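Local coordinates for histidine--tRNA ligase (Thermus thermophilus, PDB 1H4V), which attaches L-histidine to tRNA(His) at the expense of ATP, yielding histidyl-tRNA, AMP and diphosphate, at residues D330-P335 with E358-P363. Numbering follows the deposited sequence.
Sequences DLYLIP and EYALAP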
loop_
_atom_site.group_PDB
_atom_site.type_symbol
_atom_site.label_atom_id
_atom_site.label_comp_id
_atom_site.label_asym_id
_atom_site.label_seq_id
_atom_site.Cartn_x
_atom_site.Cartn_y
_atom_site.Cartn_z
ATOM N N ASP A 330 -9.627 -14.420 19.647
ATOM C CA ASP A 330 -10.182 -14.314 20.989
ATOM C C ASP A 330 -10.919 -15.605 21.327
ATOM O O ASP A 330 -10.990 -15.997 22.486
ATOM C CB ASP A 330 -11.149 -13.130 21.085
ATOM C CG ASP A 330 -10.459 -11.796 20.880
ATOM O OD1 ASP A 330 -9.371 -11.593 21.457
ATOM O OD2 ASP A 330 -11.003 -10.945 20.151
ATOM N N LEU A 331 -11.452 -16.270 20.305
ATOM C CA LEU A 331 -12.192 -17.510 20.501
ATOM C C LEU A 331 -11.996 -18.508 19.358
ATOM O O LEU A 331 -12.147 -18.159 18.184
ATOM C CB LEU A 331 -13.688 -17.196 20.641
ATOM C CG LEU A 331 -14.682 -18.370 20.716
ATOM C CD1 LEU A 331 -14.502 -19.105 22.039
ATOM C CD2 LEU A 331 -16.124 -17.852 20.595
ATOM N N TYR A 332 -11.650 -19.746 19.707
ATOM C CA TYR A 332 -11.489 -20.810 18.724
ATOM C C TYR A 332 -12.512 -21.891 19.074
ATOM O O TYR A 332 -12.361 -22.613 20.062
ATOM C CB TYR A 332 -10.082 -21.403 18.756
ATOM C CG TYR A 332 -9.815 -22.312 17.580
ATOM C CD1 TYR A 332 -9.709 -21.796 16.290
ATOM C CD2 TYR A 332 -9.733 -23.690 17.742
ATOM C CE1 TYR A 332 -9.535 -22.631 15.187
ATOM C CE2 TYR A 332 -9.560 -24.536 16.647
ATOM C CZ TYR A 332 -9.464 -24.000 15.374
ATOM O OH TYR A 332 -9.317 -24.833 14.285
ATOM N N LEU A 333 -13.556 -21.984 18.257
ATOM C CA LEU A 333 -14.651 -22.935 18.447
ATOM C C LEU A 333 -14.390 -24.332 17.914
ATOM O O LEU A 333 -14.003 -24.510 16.761
ATOM C CB LEU A 333 -15.917 -22.391 17.792
ATOM C CG LEU A 333 -16.660 -21.347 18.614
ATOM C CD1 LEU A 333 -17.548 -20.496 17.719
ATOM C CD2 LEU A 333 -17.471 -22.062 19.689
ATOM N N ILE A 334 -14.629 -25.328 18.761
ATOM C CA ILE A 334 -14.411 -26.721 18.384
ATOM C C ILE A 334 -15.747 -27.462 18.308
ATOM O O ILE A 334 -16.383 -27.727 19.334
ATOM C CB ILE A 334 -13.511 -27.458 19.413
ATOM C CG1 ILE A 334 -12.114 -26.855 19.422
ATOM C CG2 ILE A 334 -13.445 -28.950 19.100
ATOM C CD1 ILE A 334 -12.031 -25.515 20.061
ATOM N N PRO A 335 -16.202 -27.796 17.089
ATOM C CA PRO A 335 -17.474 -28.519 16.948
ATOM C C PRO A 335 -17.188 -29.983 17.279
ATOM O O PRO A 335 -16.172 -30.524 16.856
ATOM C CB PRO A 335 -17.838 -28.306 15.475
ATOM C CG PRO A 335 -16.505 -28.191 14.808
ATOM C CD PRO A 335 -15.680 -27.369 15.778
ATOM N N GLU A 358 -12.732 -17.865 15.534
ATOM C CA GLU A 358 -12.491 -18.853 14.498
ATOM C C GLU A 358 -13.062 -20.202 14.895
ATOM O O GLU A 358 -13.451 -20.413 16.040
ATOM C CB GLU A 358 -10.992 -18.949 14.216
ATOM C CG GLU A 358 -10.430 -17.667 13.605
ATOM C CD GLU A 358 -8.919 -17.689 13.437
ATOM O OE1 GLU A 358 -8.406 -18.621 12.780
ATOM O OE2 GLU A 358 -8.249 -16.768 13.958
ATOM N N TYR A 359 -13.109 -21.124 13.946
ATOM C CA TYR A 359 -13.675 -22.432 14.218
ATOM C C TYR A 359 -13.069 -23.498 13.318
ATOM O O TYR A 359 -12.602 -23.201 12.223
ATOM C CB TYR A 359 -15.186 -22.367 13.993
ATOM C CG TYR A 359 -15.542 -21.946 12.584
ATOM C CD1 TYR A 359 -15.532 -22.869 11.534
ATOM C CD2 TYR A 359 -15.806 -20.610 12.281
ATOM C CE1 TYR A 359 -15.764 -22.469 10.223
ATOM C CE2 TYR A 359 -16.041 -20.202 10.971
ATOM C CZ TYR A 359 -16.013 -21.137 9.950
ATOM O OH TYR A 359 -16.192 -20.732 8.648
ATOM N N ALA A 360 -13.081 -24.742 13.784
ATOM C CA ALA A 360 -12.551 -25.853 13.004
ATOM C C ALA A 360 -13.667 -26.297 12.067
ATOM O O ALA A 360 -14.844 -26.216 12.423
ATOM C CB ALA A 360 -12.147 -27.001 13.933
ATOM N N LEU A 361 -13.302 -26.757 10.874
ATOM C CA LEU A 361 -14.297 -27.202 9.902
ATOM C C LEU A 361 -14.737 -28.650 10.039
ATOM O O LEU A 361 -15.700 -29.060 9.399
ATOM C CB LEU A 361 -13.799 -26.986 8.477
ATOM C CG LEU A 361 -14.265 -25.713 7.777
ATOM C CD1 LEU A 361 -13.745 -25.727 6.332
ATOM C CD2 LEU A 361 -15.788 -25.636 7.805
ATOM N N ALA A 362 -14.039 -29.429 10.854
ATOM C CA ALA A 362 -14.405 -30.830 11.038
ATOM C C ALA A 362 -14.485 -31.158 12.517
ATOM O O ALA A 362 -13.861 -30.493 13.339
ATOM C CB ALA A 362 -13.379 -31.737 10.362
ATOM N N PRO A 363 -15.272 -32.180 12.883
ATOM C CA PRO A 363 -15.365 -32.525 14.307
ATOM C C PRO A 363 -14.045 -33.122 14.779
ATOM O O PRO A 363 -13.200 -33.505 13.970
ATOM C CB PRO A 363 -16.488 -33.558 14.346
ATOM C CG PRO A 363 -17.324 -33.213 13.142
ATOM C CD PRO A 363 -16.274 -32.922 12.099
#
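The ring of Tyr332 meets Glu358 at its edge, near the ring plane, where CD1 comes within 3.7 Å of Glu358 CB; the backbone nitrogens of Tyr359 and Ala360 approach the same ring obliquely. The tyrosine side chain slants across the backbone of 358-360, because a chi1 of -169° sets CG opposite the backbone N, and its OH ends 3.6 Å from Ala360 CB. Ring and carboxylate planes of Tyr332 and Glu358 stand 82° apart, and the acid is drawn elsewhere, into a salt bridge from OE2 to Arg356 NE. The Tyr359 ring has Leu361 CD2 at its edge, in plane, and directs its OH to the second subunit, where it forms weak hydrogen bonds with Glu142 and Arg103 of that subunit. Were Tyr332 an alanine, Glu358 CB and the Ala360 methyl would probably lose the ring and hydroxyl they pack on, opening a gap over residues 358-360.

Backbone bonds set a parallel register. Leu331 O accepts from Glu358 N (2.7 Å, N-H...O 164°), Glu358 O from Leu333 N, and Leu333 O from Ala360 N at 3.1 Å. Strands 331-335 and 357-359 are joined through helix 338-351 as a beta-alpha-beta unit of the anticodon-binding domain, with 357-359 outermost in its five-stranded mixed sheet within the chain. Leu333 and Tyr359 point to the sheet face that does not carry Tyr332 and Glu358; their CB atoms pack at 3.9 Å, and Leu333 also touches Leu347 of the helix.

Just beyond the end of strand 357-359, Ala360 CB lies 4.0 Å from Pro335 CD and therefore sits between the proline ring and the Tyr332 hydroxyl. Farther along, Pro363 CA donates a CA-H...O contact to Pro335 O at 3.3 Å.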